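Local atomic coordinates of ParB-C (Sulfolobus sp. NOB8H2, PDB entry 4RS7), a protein that probably binds DNA through a histone-like domain as part of the archaeal machinery that segregates the plasmid pNOB8. Residues Glu72-Arg75 against Pro76-Leu80; Leu3-Leu6 against Tyr7-Met10; Gly20-Thr23 against Glu24-Glu28. One frame throughout, in Å; residues are numbered along the deposited sequence.

Contact 1: residues Glu72-Arg75 against Pro76-Leu80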
loop_
_atom_site.group_PDB
_atom_site.type_symbol
_atom_site.label_atom_id
_atom_site.label_comp_id
_atom_site.label_asym_id
_atom_site.label_seq_id
_atom_site.Cartn_x
_atom_site.Cartn_y
_atom_site.Cartn_z
ATOM N N GLU A 72 -1.057 0.060 -12.341
ATOM C CA GLU A 72 0.201 0.306 -13.034
ATOM C C GLU A 72 1.043 1.291 -12.233
ATOM O O GLU A 72 2.264 1.156 -12.158
ATOM C CB GLU A 72 -0.053 0.841 -14.444
ATOM C CG GLU A 72 1.199 0.988 -15.292
ATOM C CD GLU A 72 0.869 1.279 -16.745
ATOM O OE1 GLU A 72 0.418 0.353 -17.449
ATOM O OE2 GLU A 72 1.042 2.434 -17.179
HETATM N N MSE A 73 0.383 2.272 -11.625
HETATM C CA MSE A 73 1.081 3.294 -10.849
HETATM C C MSE A 73 1.646 2.768 -9.530
HETATM O O MSE A 73 2.767 3.117 -9.152
HETATM C CB MSE A 73 0.162 4.489 -10.562
HETATM C CG MSE A 73 0.799 5.551 -9.662
HETATM SE SE MSE A 73 -0.414 7.011 -9.206
HETATM C CE MSE A 73 -0.381 7.992 -10.899
ATOM N N VAL A 74 0.881 1.934 -8.832
ATOM C CA VAL A 74 1.214 1.625 -7.439
ATOM C C VAL A 74 1.709 0.205 -7.153
ATOM O O VAL A 74 2.206 -0.061 -6.064
ATOM C CB VAL A 74 0.040 1.957 -6.486
ATOM C CG1 VAL A 74 -0.403 3.406 -6.683
ATOM C CG2 VAL A 74 -1.127 0.991 -6.706
ATOM N N ARG A 75 1.579 -0.704 -8.113
ATOM C CA ARG A 75 2.025 -2.079 -7.886
ATOM C C ARG A 75 3.450 -2.178 -7.311
ATOM O O ARG A 75 3.693 -2.952 -6.387
ATOM C CB ARG A 75 1.897 -2.922 -9.158
ATOM C CG ARG A 75 2.580 -4.283 -9.058
ATOM C CD ARG A 75 2.111 -5.066 -7.836
ATOM N NE ARG A 75 2.803 -6.346 -7.716
ATOM C CZ ARG A 75 3.947 -6.526 -7.061
ATOM N NH1 ARG A 75 4.538 -5.506 -6.453
ATOM N NH2 ARG A 75 4.501 -7.728 -7.012
ATOM N N PRO A 76 4.397 -1.401 -7.859
ATOM C CA PRO A 76 5.762 -1.457 -7.321
ATOM C C PRO A 76 5.845 -1.056 -5.847
ATOM O O PRO A 76 6.833 -1.374 -5.188
ATOM C CB PRO A 76 6.518 -0.439 -8.184
ATOM C CG PRO A 76 5.747 -0.382 -9.458
ATOM C CD PRO A 76 4.307 -0.533 -9.044
ATOM N N TYR A 77 4.820 -0.374 -5.343
ATOM C CA TYR A 77 4.804 0.092 -3.957
ATOM C C TYR A 77 4.208 -0.932 -2.991
ATOM O O TYR A 77 4.299 -0.766 -1.775
ATOM C CB TYR A 77 4.011 1.395 -3.845
ATOM C CG TYR A 77 4.546 2.533 -4.691
ATOM C CD1 TYR A 77 3.677 3.449 -5.270
ATOM C CD2 TYR A 77 5.909 2.704 -4.896
ATOM C CE1 TYR A 77 4.146 4.495 -6.038
ATOM C CE2 TYR A 77 6.390 3.755 -5.664
ATOM C CZ TYR A 77 5.499 4.647 -6.231
ATOM O OH TYR A 77 5.951 5.696 -6.998
ATOM N N PHE A 78 3.578 -1.969 -3.536
ATOM C CA PHE A 78 2.936 -3.003 -2.725
ATOM C C PHE A 78 3.982 -3.987 -2.212
ATOM O O PHE A 78 4.027 -5.141 -2.638
ATOM C CB PHE A 78 1.884 -3.761 -3.541
ATOM C CG PHE A 78 0.628 -2.973 -3.823
ATOM C CD1 PHE A 78 -0.231 -3.365 -4.838
ATOM C CD2 PHE A 78 0.298 -1.860 -3.070
ATOM C CE1 PHE A 78 -1.395 -2.657 -5.099
ATOM C CE2 PHE A 78 -0.863 -1.149 -3.326
ATOM C CZ PHE A 78 -1.708 -1.547 -4.341
ATOM N N ARG A 79 4.831 -3.519 -1.304
ATOM C CA ARG A 79 5.924 -4.330 -0.792
ATOM C C ARG A 79 6.417 -3.754 0.523
ATOM O O ARG A 79 6.017 -2.662 0.920
ATOM C CB ARG A 79 7.075 -4.352 -1.805
ATOM C CG ARG A 79 7.727 -2.987 -2.017
ATOM C CD ARG A 79 8.709 -2.983 -3.195
ATOM N NE ARG A 79 9.144 -1.623 -3.509
ATOM C CZ ARG A 79 10.149 -0.998 -2.904
ATOM N NH1 ARG A 79 10.845 -1.610 -1.955
ATOM N NH2 ARG A 79 10.466 0.240 -3.252
ATOM N N LEU A 80 7.284 -4.495 1.206
ATOM C CA LEU A 80 7.961 -3.959 2.374
ATOM C C LEU A 80 9.200 -3.211 1.894
ATOM O O LEU A 80 10.112 -3.823 1.340
ATOM C CB LEU A 80 8.370 -5.088 3.327
ATOM C CG LEU A 80 9.078 -4.672 4.620
ATOM C CD1 LEU A 80 8.204 -3.728 5.449
ATOM C CD2 LEU A 80 9.447 -5.900 5.433
#

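Contact 2: residues Leu3-Leu6 against Tyr7-Met10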
loop_
_atom_site.group_PDB
_atom_site.type_symbol
_atom_site.label_atom_id
_atom_site.label_comp_id
_atom_site.label_asym_id
_atom_site.label_seq_id
_atom_site.Cartn_x
_atom_site.Cartn_y
_atom_site.Cartn_z
ATOM N N LEU A 3 -9.323 -9.844 19.073
ATOM C CA LEU A 3 -8.320 -10.878 18.839
ATOM C C LEU A 3 -8.820 -11.979 17.912
ATOM O O LEU A 3 -8.048 -12.551 17.145
ATOM C CB LEU A 3 -7.820 -11.469 20.159
ATOM C CG LEU A 3 -7.081 -10.480 21.061
ATOM C CD1 LEU A 3 -6.486 -11.192 22.260
ATOM C CD2 LEU A 3 -5.993 -9.762 20.274
ATOM N N GLU A 4 -10.112 -12.274 17.974
ATOM C CA GLU A 4 -10.665 -13.301 17.107
ATOM C C GLU A 4 -10.602 -12.869 15.644
ATOM O O GLU A 4 -10.322 -13.680 14.764
ATOM C CB GLU A 4 -12.095 -13.652 17.506
ATOM C CG GLU A 4 -12.385 -15.136 17.394
ATOM C CD GLU A 4 -11.319 -15.982 18.075
ATOM O OE1 GLU A 4 -10.937 -15.653 19.219
ATOM O OE2 GLU A 4 -10.853 -16.967 17.462
ATOM N N SER A 5 -10.868 -11.592 15.388
ATOM C CA SER A 5 -10.787 -11.063 14.031
ATOM C C SER A 5 -9.343 -11.116 13.548
ATOM O O SER A 5 -9.068 -11.545 12.430
ATOM C CB SER A 5 -11.311 -9.629 13.973
ATOM O OG SER A 5 -12.709 -9.589 14.196
ATOM N N LEU A 6 -8.429 -10.687 14.410
ATOM C CA LEU A 6 -7.005 -10.699 14.092
ATOM C C LEU A 6 -6.525 -12.107 13.742
ATOM O O LEU A 6 -5.820 -12.303 12.750
ATOM C CB LEU A 6 -6.194 -10.147 15.264
ATOM C CG LEU A 6 -4.676 -10.200 15.083
ATOM C CD1 LEU A 6 -4.239 -9.229 13.990
ATOM C CD2 LEU A 6 -3.962 -9.899 16.391
ATOM N N TYR A 7 -6.912 -13.084 14.555
ATOM C CA TYR A 7 -6.476 -14.464 14.348
ATOM C C TYR A 7 -6.979 -15.041 13.030
ATOM O O TYR A 7 -6.270 -15.800 12.369
ATOM C CB TYR A 7 -6.908 -15.347 15.517
ATOM C CG TYR A 7 -6.229 -14.998 16.822
ATOM C CD1 TYR A 7 -6.830 -15.289 18.039
ATOM C CD2 TYR A 7 -4.983 -14.381 16.836
ATOM C CE1 TYR A 7 -6.214 -14.973 19.234
ATOM C CE2 TYR A 7 -4.358 -14.062 18.027
ATOM C CZ TYR A 7 -4.980 -14.359 19.223
ATOM O OH TYR A 7 -4.367 -14.048 20.414
ATOM N N ARG A 8 -8.205 -14.693 12.649
ATOM C CA ARG A 8 -8.737 -15.145 11.367
ATOM C C ARG A 8 -7.957 -14.537 10.208
ATOM O O ARG A 8 -7.685 -15.207 9.208
ATOM C CB ARG A 8 -10.230 -14.821 11.238
ATOM C CG ARG A 8 -11.143 -15.804 11.965
ATOM C CD ARG A 8 -12.609 -15.554 11.632
ATOM N NE ARG A 8 -13.049 -14.236 12.078
ATOM C CZ ARG A 8 -13.622 -13.995 13.253
ATOM N NH1 ARG A 8 -13.834 -14.988 14.109
ATOM N NH2 ARG A 8 -13.989 -12.761 13.573
ATOM N N ALA A 9 -7.593 -13.266 10.349
ATOM C CA ALA A 9 -6.871 -12.559 9.298
ATOM C C ALA A 9 -5.389 -12.927 9.273
ATOM O O ALA A 9 -4.762 -12.906 8.217
ATOM C CB ALA A 9 -7.042 -11.055 9.453
HETATM N N MSE A 10 -4.839 -13.272 10.434
HETATM C CA MSE A 10 -3.413 -13.556 10.540
HETATM C C MSE A 10 -3.142 -14.872 11.272
HETATM O O MSE A 10 -2.843 -14.874 12.470
HETATM C CB MSE A 10 -2.687 -12.394 11.230
HETATM C CG MSE A 10 -2.903 -11.039 10.546
HETATM SE SE MSE A 10 -1.664 -9.659 11.142
HETATM C CE MSE A 10 0.003 -10.510 10.559
HETATM O O HOH W 1 -13.684 -10.868 11.567
#

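Contact 3: residues Gly20-Thr23 against Glu24-Glu28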
loop_
_atom_site.group_PDB
_atom_site.type_symbol
_atom_site.label_atom_id
_atom_site.label_comp_id
_atom_site.label_asym_id
_atom_site.label_seq_id
_atom_site.Cartn_x
_atom_site.Cartn_y
_atom_site.Cartn_z
ATOM N N GLY A 20 2.939 -20.179 22.489
ATOM C CA GLY A 20 3.424 -19.561 23.708
ATOM C C GLY A 20 4.524 -18.530 23.505
ATOM O O GLY A 20 5.107 -18.061 24.476
ATOM N N LYS A 21 4.805 -18.169 22.254
ATOM C CA LYS A 21 5.880 -17.214 21.957
ATOM C C LYS A 21 5.418 -15.758 22.025
ATOM O O LYS A 21 6.198 -14.861 22.345
ATOM C CB LYS A 21 6.496 -17.496 20.582
ATOM C CG LYS A 21 7.112 -18.878 20.450
ATOM C CD LYS A 21 7.490 -19.176 19.010
ATOM C CE LYS A 21 7.936 -20.622 18.845
ATOM N NZ LYS A 21 7.999 -21.022 17.408
ATOM N N LEU A 22 4.151 -15.526 21.704
ATOM C CA LEU A 22 3.581 -14.191 21.816
ATOM C C LEU A 22 2.503 -14.177 22.886
ATOM O O LEU A 22 1.635 -15.049 22.912
ATOM C CB LEU A 22 2.998 -13.729 20.476
ATOM C CG LEU A 22 3.992 -13.225 19.430
ATOM C CD1 LEU A 22 3.288 -12.897 18.117
ATOM C CD2 LEU A 22 4.746 -12.012 19.957
ATOM N N THR A 23 2.561 -13.190 23.771
ATOM C CA THR A 23 1.557 -13.066 24.817
ATOM C C THR A 23 0.284 -12.463 24.241
ATOM O O THR A 23 0.291 -11.893 23.144
ATOM C CB THR A 23 2.050 -12.182 25.976
ATOM O OG1 THR A 23 1.968 -10.802 25.598
ATOM C CG2 THR A 23 3.490 -12.529 26.341
ATOM N N GLU A 24 -0.808 -12.586 24.984
ATOM C CA GLU A 24 -2.084 -12.038 24.553
ATOM C C GLU A 24 -2.017 -10.516 24.447
ATOM O O GLU A 24 -2.575 -9.931 23.520
ATOM C CB GLU A 24 -3.205 -12.475 25.498
ATOM C CG GLU A 24 -4.600 -12.073 25.045
ATOM C CD GLU A 24 -5.690 -12.731 25.872
ATOM O OE1 GLU A 24 -5.820 -13.971 25.803
ATOM O OE2 GLU A 24 -6.414 -12.007 26.591
ATOM N N LYS A 25 -1.330 -9.875 25.390
ATOM C CA LYS A 25 -1.121 -8.431 25.313
ATOM C C LYS A 25 -0.321 -8.089 24.065
ATOM O O LYS A 25 -0.583 -7.083 23.407
ATOM C CB LYS A 25 -0.406 -7.899 26.556
ATOM C CG LYS A 25 -1.330 -7.268 27.586
ATOM C CD LYS A 25 -0.642 -6.118 28.308
ATOM C CE LYS A 25 -0.284 -4.996 27.340
ATOM N NZ LYS A 25 0.409 -3.857 28.008
ATOM N N ASP A 26 0.662 -8.927 23.749
ATOM C CA ASP A 26 1.408 -8.790 22.504
ATOM C C ASP A 26 0.446 -8.774 21.321
ATOM O O ASP A 26 0.531 -7.907 20.454
ATOM C CB ASP A 26 2.401 -9.945 22.330
ATOM C CG ASP A 26 3.638 -9.799 23.198
ATOM O OD1 ASP A 26 3.956 -8.663 23.606
ATOM O OD2 ASP A 26 4.303 -10.828 23.458
ATOM N N ALA A 27 -0.464 -9.745 21.291
ATOM C CA ALA A 27 -1.428 -9.862 20.202
ATOM C C ALA A 27 -2.343 -8.642 20.127
ATOM O O ALA A 27 -2.785 -8.254 19.042
ATOM C CB ALA A 27 -2.249 -11.139 20.351
ATOM N N GLU A 28 -2.624 -8.046 21.284
ATOM C CA GLU A 28 -3.458 -6.849 21.361
ATOM C C GLU A 28 -2.793 -5.672 20.655
ATOM O O GLU A 28 -3.460 -4.873 19.997
ATOM C CB GLU A 28 -3.759 -6.486 22.820
ATOM C CG GLU A 28 -4.628 -7.505 23.542
ATOM C CD GLU A 28 -4.961 -7.099 24.968
ATOM O OE1 GLU A 28 -4.383 -6.109 25.466
ATOM O OE2 GLU A 28 -5.807 -7.774 25.590
#

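Contact 1: residues Glu72-Arg75 against Pro76-Leu80
Val74 O takes the backbone N-H of Tyr77, with 2.7 Å from Tyr77 N to Val74 O. The bond is bent, at 146° at the hydrogen. One residue on, Phe78 N reaches Arg75 O at 3.0 Å. Both bonds span three residues, so the chain tightens into a 3-10 turn after helix 63-74. Pro76 has no N-H to give, so its nitrogen cannot continue the bonding of the helix.

The Phe78 ring folds back over this turn. Val74 O lies 3.9 Å above one face of the ring, toward the rim. The end of the ring meets the valine side chain, with Phe78 CZ 3.5 Å from Val74 CG2. With CG1 anti to the carbonyl carbon of Val74 (chi1 -54°), CG2 stands between the backbone N and that carbon and meets the ring. Tyr77 takes another side of the turn. Its CD1 packs 4.1 Å from Val74 CB, and its hydroxyl bonds to Trp34 O of the second subunit. Phe78 also stacks on Phe78 of that subunit.

Arg79 NE returns to the turn and bonds to Pro76 O at 2.9 Å. The carbonyl oxygen lies in the guanidinium plane, and the donor is almost in line with the C=O bond. Arg79 NH1 makes a salt bridge to Glu85. Phe78 itself is the centre of an inverse gamma turn, closed by a weak bond from Arg79 N to Tyr77 O. The whole is a helix C-terminus that unwinds through a 3-10 turn, here placed at the dimer interface of a histone-like fold.

Contact 2: residues Leu3-Leu6 against Tyr7-Met10
Leu3 and Tyr7 lie side by side and point the same way, one turn apart on the short alpha-helix 2-9 of the histone-like domain. Leu3 CB approaches Tyr7 CE1 at 4.0 Å. The Tyr7 ring also lies across the backbone behind it, with Leu3 O 3.0 Å above one face and toward the rim. Its CG is turned away from its own carbonyl carbon (chi1 -66°), which swings the ring back over Leu3. The same oxygen accepts Tyr7 N at 2.9 Å. Beyond the helix, Tyr7 packs on Lys14, Val17 and Ala27. A serine here would probably leave Leu3 without its ring neighbour and open a gap between this helix and helices 11-18 and 24-50.

Leu6 and Met10, a selenomethionine, meet on another side. Met10 SE lies 3.9 Å from Leu6 CD1. Met10 leaves helical geometry, yet its N still bonds to Leu6 O at 2.7 Å. Met10 also packs on Glu72 of the second subunit.

Glu4 and Arg8 cross at about a right angle, their charged atoms apart. The Arg8 chain bends at chi3 (-63°) and lays its guanidinium face over Glu4 O. Ser5 OG bonds to Ala1 O and to a water. That water lies in the guanidinium plane and accepts from Arg8 NH2 at 2.8 Å.

Contact 3: residues Gly20-Thr23 against Glu24-Glu28
Thr23 overlaps the side chain of Asp26, its CG2 methyl 3.4 Å from Asp26 OD2. The two residues form a capping box at the start of helix 24-50, with Thr23 as the N-cap. Each side chain serves the backbone N-H of the other. Thr23 OG1 accepts from Asp26 N at 2.9 Å, and Asp26 OD2 accepts from Thr23 N at 3.0 Å. Both bonds are fairly straight. The carboxylate oxygen uses its anti side, and the donor stands 32° out of the carboxylate plane.

Thr23 OG1 is placed between its backbone N and carbonyl carbon (chi1 77°). That torsion turns the hydroxyl inward, over the first turn of the helix. The box thus gives a partner to an amide of this turn that has no carbonyl of an earlier turn to bond. The negative charge of Asp26 near the helix start is likely to suit the helix dipole. Asp26 OD2 also makes a long, weak ion pair with Arg58 of the second subunit.

Leu22 comes in at about a right angle to Asp26, with Leu22 CD2 3.7 Å from Asp26 OD2. It packs as well on Leu16 and Val17 of helix 11-18 and on Ile59 of the second subunit. Gly20 leaves helical geometry with a positive phi and closes a Schellman motif after helix 11-18. Ala27 packs on Leu3 and Val17. Regular helix bonding starts at the cap, where Ala27 N meets Thr23 O at 2.9 Å.

In the fold
From the N terminus, contact 2 comes first, within helix 2-9 and at its end before helix 11-18. Contact 3 follows at the loop between helix 11-18 and the long helix 24-50. Contact 1 lies far along the chain, where helix 63-74 ends ahead of helix 83-86. The three are in series; none nests or crosses. Contacts 2 and 3 touch, their centres about 13 Å apart, and Leu6 CD2 comes within 3.3 Å of Ala27 O. They tie the N-terminal helices to the start of helix 24-50. Contact 1 lies across the chain's centre, about 25 and 31 Å from them between centres. All three reach the second subunit.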